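Local coordinates for protein pantothenate synthetase (Francisella tularensis subsp. tularensis, PDB 3QTT) that probably catalyses the ATP-dependent condensation of pantoate with beta-alanine to give pantothenate, by way of a pantoyl-adenylate intermediate, at residues 237-242 against 257-262; 146-151 against 172-177; 72-77 against 191-196. All coordinates share one frame; numbering follows the deposited sequence.

Contact 1: residues 237-242 against 257-262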
loop_
_atom_site.group_PDB
_atom_site.type_symbol
_atom_site.label_atom_id
_atom_site.label_comp_id
_atom_site.label_asym_id
_atom_site.label_seq_id
_atom_site.Cartn_x
_atom_site.Cartn_y
_atom_site.Cartn_z
ATOM N N LEU A 237 -10.577 -21.753 15.768
ATOM C CA LEU A 237 -9.884 -21.904 14.480
ATOM C C LEU A 237 -8.697 -22.854 14.579
ATOM O O LEU A 237 -7.667 -22.505 15.165
ATOM C CB LEU A 237 -9.345 -20.569 13.979
ATOM C CG LEU A 237 -10.202 -19.805 12.993
ATOM C CD1 LEU A 237 -11.505 -19.402 13.681
ATOM C CD2 LEU A 237 -9.415 -18.595 12.455
ATOM N N ASN A 238 -8.793 -24.006 13.922
ATOM C CA ASN A 238 -7.753 -25.008 14.056
ATOM C C ASN A 238 -7.671 -25.341 15.541
ATOM O O ASN A 238 -8.697 -25.611 16.166
ATOM C CB ASN A 238 -6.415 -24.484 13.501
ATOM C CG ASN A 238 -6.543 -23.905 12.060
ATOM O OD1 ASN A 238 -6.447 -22.687 11.845
ATOM N ND2 ASN A 238 -6.744 -24.785 11.082
ATOM N N ASN A 239 -6.472 -25.286 16.115
ATOM C CA ASN A 239 -6.295 -25.682 17.507
ATOM C C ASN A 239 -6.511 -24.507 18.458
ATOM O O ASN A 239 -6.362 -24.631 19.668
ATOM C CB ASN A 239 -4.908 -26.322 17.726
ATOM C CG ASN A 239 -4.889 -27.333 18.902
ATOM O OD1 ASN A 239 -4.159 -27.158 19.891
ATOM N ND2 ASN A 239 -5.695 -28.393 18.784
ATOM N N ARG A 240 -6.888 -23.367 17.907
ATOM C CA ARG A 240 -6.745 -22.110 18.621
ATOM C C ARG A 240 -8.091 -21.438 18.907
ATOM O O ARG A 240 -8.953 -21.357 18.035
ATOM C CB ARG A 240 -5.841 -21.190 17.789
ATOM C CG ARG A 240 -5.350 -19.919 18.454
ATOM C CD ARG A 240 -4.350 -19.194 17.537
ATOM N NE ARG A 240 -3.109 -19.944 17.432
ATOM C CZ ARG A 240 -2.104 -19.847 18.294
ATOM N NH1 ARG A 240 -2.176 -19.005 19.326
ATOM N NH2 ARG A 240 -1.021 -20.595 18.118
ATOM N N ILE A 241 -8.263 -20.963 20.135
ATOM C CA ILE A 241 -9.425 -20.158 20.501
ATOM C C ILE A 241 -9.164 -18.661 20.377
ATOM O O ILE A 241 -8.081 -18.182 20.670
ATOM C CB ILE A 241 -9.850 -20.442 21.946
ATOM C CG1 ILE A 241 -10.626 -21.751 22.004
ATOM C CG2 ILE A 241 -10.699 -19.294 22.510
ATOM C CD1 ILE A 241 -9.954 -22.754 22.855
ATOM N N PHE A 242 -10.171 -17.924 19.943
ATOM C CA PHE A 242 -10.085 -16.475 19.864
ATOM C C PHE A 242 -11.229 -15.860 20.613
ATOM O O PHE A 242 -12.337 -16.377 20.575
ATOM C CB PHE A 242 -10.215 -16.009 18.422
ATOM C CG PHE A 242 -9.007 -16.232 17.609
ATOM C CD1 PHE A 242 -8.718 -17.490 17.112
ATOM C CD2 PHE A 242 -8.168 -15.193 17.319
ATOM C CE1 PHE A 242 -7.590 -17.716 16.336
ATOM C CE2 PHE A 242 -7.042 -15.404 16.538
ATOM C CZ PHE A 242 -6.752 -16.673 16.049
ATOM N N LEU A 257 -3.700 -21.318 22.140
ATOM C CA LEU A 257 -3.943 -22.688 21.726
ATOM C C LEU A 257 -5.039 -23.273 22.595
ATOM O O LEU A 257 -5.009 -23.102 23.802
ATOM C CB LEU A 257 -2.672 -23.509 21.859
ATOM C CG LEU A 257 -1.908 -23.827 20.575
ATOM C CD1 LEU A 257 -2.717 -23.475 19.359
ATOM C CD2 LEU A 257 -0.555 -23.140 20.576
ATOM N N LYS A 258 -6.021 -23.927 21.977
ATOM C CA LYS A 258 -7.073 -24.636 22.713
ATOM C C LYS A 258 -6.440 -25.655 23.631
ATOM O O LYS A 258 -6.760 -25.738 24.819
ATOM C CB LYS A 258 -8.038 -25.357 21.751
ATOM C CG LYS A 258 -9.042 -26.323 22.424
ATOM C CD LYS A 258 -8.794 -27.795 22.038
ATOM C CE LYS A 258 -9.548 -28.782 22.948
ATOM N NZ LYS A 258 -11.029 -28.834 22.721
ATOM N N GLU A 259 -5.537 -26.440 23.060
ATOM C CA GLU A 259 -4.922 -27.515 23.808
ATOM C C GLU A 259 -4.206 -26.971 25.040
ATOM O O GLU A 259 -4.407 -27.473 26.144
ATOM C CB GLU A 259 -4.018 -28.376 22.912
ATOM C CG GLU A 259 -4.827 -29.328 22.018
ATOM C CD GLU A 259 -3.991 -30.415 21.373
ATOM O OE1 GLU A 259 -2.748 -30.325 21.440
ATOM O OE2 GLU A 259 -4.584 -31.357 20.802
ATOM N N THR A 260 -3.413 -25.920 24.862
ATOM C CA THR A 260 -2.660 -25.368 25.984
ATOM C C THR A 260 -2.884 -23.868 26.180
ATOM O O THR A 260 -2.425 -23.049 25.381
ATOM C CB THR A 260 -1.147 -25.610 25.762
ATOM O OG1 THR A 260 -0.426 -24.389 25.963
ATOM C CG2 THR A 260 -0.877 -26.125 24.335
ATOM N N GLY A 261 -3.568 -23.499 27.256
ATOM C CA GLY A 261 -3.688 -22.095 27.600
ATOM C C GLY A 261 -4.992 -21.775 28.298
ATOM O O GLY A 261 -5.855 -22.647 28.428
ATOM N N PRO A 262 -5.160 -20.507 28.713
ATOM C CA PRO A 262 -4.087 -19.512 28.662
ATOM C C PRO A 262 -3.001 -19.809 29.703
ATOM O O PRO A 262 -3.329 -20.065 30.864
ATOM C CB PRO A 262 -4.803 -18.210 29.036
ATOM C CG PRO A 262 -6.274 -18.526 29.038
ATOM C CD PRO A 262 -6.381 -19.966 29.328
#

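Contact 2: residues 146-151 against 172-177. With ANP (phosphoaminophosphonic acid-adenylate ester), chain C.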
loop_
_atom_site.group_PDB
_atom_site.type_symbol
_atom_site.label_atom_id
_atom_site.label_comp_id
_atom_site.label_asym_id
_atom_site.label_seq_id
_atom_site.Cartn_x
_atom_site.Cartn_y
_atom_site.Cartn_z
ATOM N N ASN A 146 14.863 -6.888 10.686
ATOM C CA ASN A 146 13.979 -7.723 11.506
ATOM C C ASN A 146 12.900 -6.913 12.164
ATOM O O ASN A 146 13.144 -5.803 12.654
ATOM C CB ASN A 146 14.746 -8.460 12.618
ATOM C CG ASN A 146 15.703 -9.498 12.083
ATOM O OD1 ASN A 146 15.288 -10.497 11.488
ATOM N ND2 ASN A 146 16.999 -9.274 12.298
ATOM N N LEU A 147 11.713 -7.492 12.207
ATOM C CA LEU A 147 10.569 -6.841 12.828
ATOM C C LEU A 147 9.910 -7.790 13.826
ATOM O O LEU A 147 9.755 -8.975 13.525
ATOM C CB LEU A 147 9.581 -6.410 11.758
ATOM C CG LEU A 147 8.188 -6.043 12.230
ATOM C CD1 LEU A 147 8.216 -4.603 12.657
ATOM C CD2 LEU A 147 7.228 -6.235 11.082
ATOM N N TYR A 148 9.530 -7.266 14.998
ATOM C CA TYR A 148 9.005 -8.094 16.096
ATOM C C TYR A 148 7.583 -7.795 16.452
ATOM O O TYR A 148 7.230 -6.654 16.705
ATOM C CB TYR A 148 9.902 -7.987 17.333
ATOM C CG TYR A 148 11.309 -8.387 16.986
ATOM C CD1 TYR A 148 11.782 -9.656 17.309
ATOM C CD2 TYR A 148 12.143 -7.523 16.254
ATOM C CE1 TYR A 148 13.065 -10.056 16.955
ATOM C CE2 TYR A 148 13.421 -7.918 15.894
ATOM C CZ TYR A 148 13.882 -9.190 16.251
ATOM O OH TYR A 148 15.149 -9.599 15.898
ATOM N N LEU A 149 6.776 -8.843 16.474
ATOM C CA LEU A 149 5.342 -8.736 16.672
ATOM C C LEU A 149 4.873 -9.754 17.710
ATOM O O LEU A 149 5.411 -10.868 17.784
ATOM C CB LEU A 149 4.631 -9.008 15.351
ATOM C CG LEU A 149 4.974 -8.110 14.169
ATOM C CD1 LEU A 149 4.300 -8.609 12.908
ATOM C CD2 LEU A 149 4.544 -6.704 14.479
ATOM N N GLY A 150 3.883 -9.358 18.512
ATOM C CA GLY A 150 3.224 -10.247 19.448
ATOM C C GLY A 150 2.198 -11.173 18.826
ATOM O O GLY A 150 1.408 -10.772 17.967
ATOM N N GLU A 151 2.183 -12.411 19.301
ATOM C CA GLU A 151 1.199 -13.403 18.882
ATOM C C GLU A 151 -0.186 -12.947 19.315
ATOM O O GLU A 151 -1.188 -13.344 18.762
ATOM C CB GLU A 151 1.540 -14.724 19.567
ATOM C CG GLU A 151 0.752 -15.952 19.154
ATOM C CD GLU A 151 1.319 -17.220 19.795
ATOM O OE1 GLU A 151 1.297 -17.326 21.046
ATOM O OE2 GLU A 151 1.811 -18.099 19.055
ATOM N N LYS A 172 12.557 -9.850 7.931
ATOM C CA LYS A 172 12.081 -11.036 8.607
ATOM C C LYS A 172 11.056 -10.608 9.656
ATOM O O LYS A 172 11.226 -9.596 10.349
ATOM C CB LYS A 172 13.243 -11.810 9.252
ATOM C CG LYS A 172 13.649 -13.080 8.504
ATOM C CD LYS A 172 14.800 -13.799 9.195
ATOM C CE LYS A 172 14.492 -14.105 10.667
ATOM N NZ LYS A 172 13.150 -14.734 10.859
ATOM N N ILE A 173 9.983 -11.371 9.769
ATOM C CA ILE A 173 9.048 -11.149 10.846
ATOM C C ILE A 173 9.251 -12.224 11.912
ATOM O O ILE A 173 9.119 -13.413 11.621
ATOM C CB ILE A 173 7.608 -11.206 10.358
ATOM C CG1 ILE A 173 7.266 -9.969 9.530
ATOM C CG2 ILE A 173 6.672 -11.274 11.539
ATOM C CD1 ILE A 173 6.068 -10.131 8.669
ATOM N N ILE A 174 9.583 -11.785 13.131
ATOM C CA ILE A 174 9.634 -12.648 14.297
ATOM C C ILE A 174 8.402 -12.443 15.186
ATOM O O ILE A 174 8.150 -11.332 15.650
ATOM C CB ILE A 174 10.933 -12.401 15.124
ATOM C CG1 ILE A 174 12.170 -12.590 14.253
ATOM C CG2 ILE A 174 10.988 -13.276 16.370
ATOM C CD1 ILE A 174 12.561 -11.334 13.517
ATOM N N VAL A 175 7.652 -13.529 15.410
ATOM C CA VAL A 175 6.440 -13.526 16.236
ATOM C C VAL A 175 6.767 -13.991 17.639
ATOM O O VAL A 175 7.187 -15.128 17.843
ATOM C CB VAL A 175 5.337 -14.491 15.700
ATOM C CG1 VAL A 175 4.100 -14.402 16.567
ATOM C CG2 VAL A 175 4.985 -14.180 14.266
ATOM N N CYS A 176 6.574 -13.104 18.601
ATOM C CA CYS A 176 6.819 -13.401 20.003
ATOM C C CYS A 176 5.584 -13.882 20.734
ATOM O O CYS A 176 4.472 -13.380 20.491
ATOM C CB CYS A 176 7.362 -12.175 20.689
ATOM S SG CYS A 176 8.786 -11.588 19.866
ATOM N N PRO A 177 5.775 -14.854 21.638
ATOM C CA PRO A 177 4.727 -15.439 22.484
ATOM C C PRO A 177 4.047 -14.399 23.371
ATOM O O PRO A 177 4.697 -13.471 23.831
ATOM C CB PRO A 177 5.485 -16.456 23.350
ATOM C CG PRO A 177 6.895 -16.038 23.298
ATOM C CD PRO A 177 7.105 -15.397 21.948
HETATM P PG ANP C . -1.646 -3.611 23.699
HETATM O O1G ANP C . -2.319 -4.784 24.278
HETATM O O2G ANP C . -0.767 -4.003 22.451
HETATM O O3G ANP C . -0.709 -2.897 24.725
HETATM P PB ANP C . -2.506 -2.898 21.386
HETATM O O1B ANP C . -2.331 -4.397 20.921
HETATM O O2B ANP C . -3.748 -2.390 20.660
HETATM N N3B ANP C . -2.715 -2.616 23.054
HETATM P PA ANP C . 0.316 -2.212 20.847
HETATM O O1A ANP C . 1.092 -1.337 21.699
HETATM O O2A ANP C . 0.502 -1.644 19.454
HETATM O O3A ANP C . -1.302 -2.024 20.942
HETATM O "O5'" ANP C . 1.066 -3.584 20.755
HETATM C "C5'" ANP C . 2.341 -3.489 20.167
HETATM C "C4'" ANP C . 3.138 -4.669 19.823
HETATM O "O4'" ANP C . 3.369 -5.330 21.007
HETATM C "C3'" ANP C . 2.345 -5.609 18.968
HETATM O "O3'" ANP C . 3.153 -6.356 18.098
HETATM C "C2'" ANP C . 1.654 -6.387 19.935
HETATM O "O2'" ANP C . 1.263 -7.623 19.445
HETATM C "C1'" ANP C . 2.688 -6.590 20.963
HETATM N N9 ANP C . 2.126 -7.020 22.251
HETATM C C8 ANP C . 1.143 -6.440 22.926
HETATM N N7 ANP C . 0.861 -7.149 24.021
HETATM C C5 ANP C . 1.685 -8.203 24.030
HETATM C C6 ANP C . 1.856 -9.252 24.935
HETATM N N6 ANP C . 1.070 -9.342 26.092
HETATM N N1 ANP C . 2.791 -10.164 24.654
HETATM C C2 ANP C . 3.541 -10.078 23.547
HETATM N N3 ANP C . 3.410 -9.074 22.661
HETATM C C4 ANP C . 2.491 -8.133 22.893
#

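Contact 3: residues 72-77 against 191-196. With MG (magnesium ion), chain E; ANP (phosphoaminophosphonic acid-adenylate ester), chain C.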
loop_
_atom_site.group_PDB
_atom_site.type_symbol
_atom_site.label_atom_id
_atom_site.label_comp_id
_atom_site.label_asym_id
_atom_site.label_seq_id
_atom_site.Cartn_x
_atom_site.Cartn_y
_atom_site.Cartn_z
ATOM N N THR A 72 -9.439 7.819 25.022
ATOM C CA THR A 72 -9.242 6.992 26.224
ATOM C C THR A 72 -7.864 6.331 26.317
ATOM O O THR A 72 -7.455 5.897 27.389
ATOM C CB THR A 72 -10.276 5.845 26.263
ATOM O OG1 THR A 72 -11.022 5.911 27.478
ATOM C CG2 THR A 72 -9.588 4.459 26.130
ATOM N N TYR A 73 -7.164 6.247 25.187
ATOM C CA TYR A 73 -5.941 5.456 25.087
ATOM C C TYR A 73 -4.810 5.969 25.965
ATOM O O TYR A 73 -4.458 7.155 25.907
ATOM C CB TYR A 73 -5.455 5.317 23.632
ATOM C CG TYR A 73 -4.615 4.074 23.465
ATOM C CD1 TYR A 73 -5.215 2.840 23.256
ATOM C CD2 TYR A 73 -3.234 4.126 23.584
ATOM C CE1 TYR A 73 -4.475 1.718 23.150
ATOM C CE2 TYR A 73 -2.477 3.001 23.464
ATOM C CZ TYR A 73 -3.103 1.794 23.246
ATOM O OH TYR A 73 -2.359 0.643 23.143
ATOM N N PRO A 74 -4.227 5.063 26.778
ATOM C CA PRO A 74 -3.210 5.548 27.700
ATOM C C PRO A 74 -1.953 5.980 26.992
ATOM O O PRO A 74 -1.482 5.290 26.065
ATOM C CB PRO A 74 -2.951 4.345 28.664
ATOM C CG PRO A 74 -3.498 3.154 27.994
ATOM C CD PRO A 74 -4.490 3.613 26.920
ATOM N N ASN A 75 -1.430 7.120 27.447
ATOM C CA ASN A 75 -0.087 7.582 27.109
ATOM C C ASN A 75 0.703 8.015 28.347
ATOM O O ASN A 75 0.224 8.812 29.136
ATOM C CB ASN A 75 -0.167 8.751 26.132
ATOM C CG ASN A 75 -0.854 9.953 26.726
ATOM O OD1 ASN A 75 -1.692 9.817 27.619
ATOM N ND2 ASN A 75 -0.507 11.145 26.234
ATOM N N GLN A 76 1.872 7.435 28.571
ATOM C CA GLN A 76 2.838 8.099 29.411
ATOM C C GLN A 76 4.177 8.098 28.711
ATOM O O GLN A 76 4.980 7.212 28.934
ATOM C CB GLN A 76 2.972 7.178 30.610
ATOM C CG GLN A 76 2.086 5.906 30.445
ATOM C CD GLN A 76 2.788 4.589 30.791
ATOM O OE1 GLN A 76 3.838 4.257 30.234
ATOM N NE2 GLN A 76 2.193 3.828 31.710
ATOM N N LEU A 77 4.562 9.192 28.102
ATOM C CA LEU A 77 5.728 9.093 27.250
ATOM C C LEU A 77 6.989 9.171 28.100
ATOM O O LEU A 77 7.971 8.478 27.849
ATOM C CB LEU A 77 5.689 10.172 26.164
ATOM C CG LEU A 77 6.990 10.436 25.399
ATOM C CD1 LEU A 77 7.291 9.313 24.443
ATOM C CD2 LEU A 77 6.936 11.762 24.660
ATOM N N ASN A 191 -5.369 -2.207 29.820
ATOM C CA ASN A 191 -5.593 -2.743 31.152
ATOM C C ASN A 191 -5.369 -1.689 32.216
ATOM O O ASN A 191 -5.785 -1.867 33.359
ATOM C CB ASN A 191 -4.700 -3.956 31.404
ATOM C CG ASN A 191 -5.063 -5.124 30.524
ATOM O OD1 ASN A 191 -6.080 -5.101 29.830
ATOM N ND2 ASN A 191 -4.255 -6.163 30.572
ATOM N N LYS A 192 -4.712 -0.592 31.829
ATOM C CA LYS A 192 -4.467 0.530 32.735
ATOM C C LYS A 192 -5.758 1.215 32.988
ATOM O O LYS A 192 -5.935 1.857 33.998
ATOM C CB LYS A 192 -3.490 1.549 32.149
ATOM C CG LYS A 192 -2.050 1.046 32.061
ATOM C CD LYS A 192 -1.115 2.039 31.375
ATOM C CE LYS A 192 0.263 1.415 31.150
ATOM N NZ LYS A 192 0.215 0.068 30.482
ATOM N N ASN A 193 -6.680 1.074 32.058
ATOM C CA ASN A 193 -7.919 1.810 32.147
ATOM C C ASN A 193 -8.969 1.108 32.980
ATOM O O ASN A 193 -10.059 1.635 33.207
ATOM C CB ASN A 193 -8.451 2.140 30.745
ATOM C CG ASN A 193 -7.696 3.300 30.092
ATOM O OD1 ASN A 193 -7.061 4.111 30.782
ATOM N ND2 ASN A 193 -7.764 3.382 28.759
ATOM N N LEU A 194 -8.653 -0.084 33.444
ATOM C CA LEU A 194 -9.658 -0.831 34.179
ATOM C C LEU A 194 -9.518 -0.699 35.682
ATOM O O LEU A 194 -8.415 -0.701 36.243
ATOM C CB LEU A 194 -9.748 -2.294 33.726
ATOM C CG LEU A 194 -8.467 -3.069 33.463
ATOM C CD1 LEU A 194 -7.807 -3.262 34.779
ATOM C CD2 LEU A 194 -8.783 -4.404 32.814
ATOM N N THR A 195 -10.673 -0.542 36.313
ATOM C CA THR A 195 -10.767 -0.385 37.744
ATOM C C THR A 195 -10.502 -1.680 38.448
ATOM O O THR A 195 -10.584 -2.757 37.867
ATOM C CB THR A 195 -12.161 0.042 38.194
ATOM O OG1 THR A 195 -12.636 -0.907 39.162
ATOM C CG2 THR A 195 -13.124 0.114 37.010
ATOM N N SER A 196 -10.192 -1.536 39.724
ATOM C CA SER A 196 -10.038 -2.633 40.645
ATOM C C SER A 196 -11.202 -3.605 40.508
ATOM O O SER A 196 -10.999 -4.819 40.497
ATOM C CB SER A 196 -10.040 -2.034 42.038
ATOM O OG SER A 196 -10.834 -0.853 42.029
HETATM MG MG MG E . 0.023 0.625 23.467
HETATM P PG ANP C . -1.646 -3.611 23.699
HETATM O O1G ANP C . -2.319 -4.784 24.278
HETATM O O2G ANP C . -0.767 -4.003 22.451
HETATM O O3G ANP C . -0.709 -2.897 24.725
HETATM P PB ANP C . -2.506 -2.898 21.386
HETATM O O1B ANP C . -2.331 -4.397 20.921
HETATM O O2B ANP C . -3.748 -2.390 20.660
HETATM N N3B ANP C . -2.715 -2.616 23.054
HETATM P PA ANP C . 0.316 -2.212 20.847
HETATM O O1A ANP C . 1.092 -1.337 21.699
HETATM O O2A ANP C . 0.502 -1.644 19.454
HETATM O O3A ANP C . -1.302 -2.024 20.942
HETATM O "O5'" ANP C . 1.066 -3.584 20.755
HETATM C "C5'" ANP C . 2.341 -3.489 20.167
HETATM C "C4'" ANP C . 3.138 -4.669 19.823
HETATM O "O4'" ANP C . 3.369 -5.330 21.007
HETATM C "C3'" ANP C . 2.345 -5.609 18.968
HETATM O "O3'" ANP C . 3.153 -6.356 18.098
HETATM C "C2'" ANP C . 1.654 -6.387 19.935
HETATM O "O2'" ANP C . 1.263 -7.623 19.445
HETATM C "C1'" ANP C . 2.688 -6.590 20.963
HETATM N N9 ANP C . 2.126 -7.020 22.251
HETATM C C8 ANP C . 1.143 -6.440 22.926
HETATM N N7 ANP C . 0.861 -7.149 24.021
HETATM C C5 ANP C . 1.685 -8.203 24.030
HETATM C C6 ANP C . 1.856 -9.252 24.935
HETATM N N6 ANP C . 1.070 -9.342 26.092
HETATM N N1 ANP C . 2.791 -10.164 24.654
HETATM C C2 ANP C . 3.541 -10.078 23.547
HETATM N N3 ANP C . 3.410 -9.074 22.661
HETATM C C4 ANP C . 2.491 -8.133 22.893
#

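Contact 1: residues 237-242 against 257-262
Arg240 carries its CG opposite the backbone N across the CA-CB bond (chi1 -169°), keeps straight through the next bond and then bends at chi3 (-69°), and this kink lays the guanidinium beside the side chain of Leu257. Leu257 CD1 sits over one face of the group, displaced toward its rim and 3.6 Å from Arg240 NH2, with Leu257 CD2 equally near that nitrogen. On this face the guanidinium meets only carbon of residues 257-262; NH1 is hydrogen-bonded to Asn255. The two residues form an antiparallel, non-hydrogen-bonded pair, with Arg240 CA 4.2 Å from Leu257 CA, and although their CB atoms diverge, the leucine branch comes back to meet the arginine. This pair lies near one end of the C-terminal three-stranded antiparallel sheet. There a type II' turn from Leu237 to Arg240, closed by backbone bonds in both directions between these two residues, makes the tight hairpin linking strands 230-237 and 240-247, and the chain leaving strand 250-257 runs along its side. Asn239, in the turn, reaches Leu257 CD1 with its CB, 3.9 Å away, and carries its amide across the Glu259 side chain. Amide and carboxylate planes stand 83° apart, and it is the methylene Glu259 CG that lies against the amide. The backbone bond from Lys258 N to Asn239 O is modelled implausibly short, so its length is doubtful. On the other flank Ile241 CD1 packs on Lys258 CB, and Phe214 touches both side chains.

Contact 2: residues 146-151 against 172-177
Ile174, the residue with the most surface buried here, lies alongside Tyr148, with its CD1 over one face of the ring, toward the rim. This CH-pi contact puts CD1 4.0 Å from the ring centroid and 26° off the normal, while Ile174 CB is 3.6 Å from Tyr148 CD1. With CG1 beside the backbone N (chi1 -56°) and the next bond turned, CD1 also comes to Asn146 OD1, 3.5 Å away; Asn146 ND2 is hydrogen-bonded to Asn50. Tyr148 OH is fixed by hydrogen bonds to Asn50 and Glu49. On the opposite face of the sheet Leu149 CD1 meets Ile173 CG2 at 3.8 Å, and Ile160 of helix 154-166 touches both residues. The Leu149 backbone is gripped by Ile174 O and Cys176 N. Glu151 ends the pairing: its N donates to Cys176 O (2.8 Å), and its CB packs on Val175 CG1. Between Leu149 and Glu151, Gly150 N donates to ANP O3' at 3.1 Å with a nearly straight N-H...O angle of 171°. Five backbone bonds in strict parallel register, with helix 154-166 connecting the strands, make this a beta-alpha-beta crossover at the sheet edge of a Rossmann-like HUP domain, the C-terminal ends of the strands facing the nucleotide.

Contact 3: residues 72-77 against 191-196
Lys192 points its CB toward residues 72-77, and the chain that follows passes Pro74. From CB, CG is set beside the backbone N (chi1 -70°), and the next two bonds are extended. CD is then the first atom to touch, 4.0 Å from Pro74 CB. Next, CE comes up to the amide end of Gln76, 4.1 Å from Gln76 CD; the two side chains arrive from opposite directions. At the last bend the ammonium NZ turns off to make a weak hydrogen bond with Ala34 O. Asn193 supplies the polar link. Its ND2 donates to Thr72 O over 2.9 Å, yet the donor stands 46° out of the carbonyl plane, and the N-H...O angle is 146°, so the bond is bent. The same ND2 is 3.4 Å from Thr72 CG2 and 3.8 Å from Pro74 CD.

Segment 191-196 comes shortly after Ser188 and Ser189, whose atoms hydrogen-bond the nucleotide, in a position that probably corresponds to the KMSKS-like loop of the nucleotidyltransferase superfamily; it then leads to Thr195, the N-cap of helix 196-210. The opposing segment leaves helix 67-72 and carries Tyr73, whose CB points away from residues 191-196. Tyr73 OH binds magnesium at 2.4 Å, with the metal at the ring edge and in its plane, and lies 3.3 Å from ANP N3B. The neighbouring Pro74 lays its CD over one face of that ring, while Phe64 meets the tyrosine with planes nearly perpendicular.

How the contacts relate
Contacts 2 and 3 approach the same ATP analogue from different ends: contact 2 through Gly150 at the ribose, contact 3 through Tyr73 at the magnesium and the triphosphate mimic. Their centres are 24 Å apart, on opposite sides of the chain's centre, their nearest atoms are about 13 Å apart, and the nucleotide, touched by both, lies between them. Contact 1 is more remote, with the Arg240 side chain about 11 Å from the analogue. It touches contact 2 at a weak, long ion pair, Arg240 NH2 to Glu151 OE2 at 3.9 Å, where the C-terminal sheet comes beside the loop after strand 146-150. Contacts 1 and 3 do not touch, their centres being 28 Å apart.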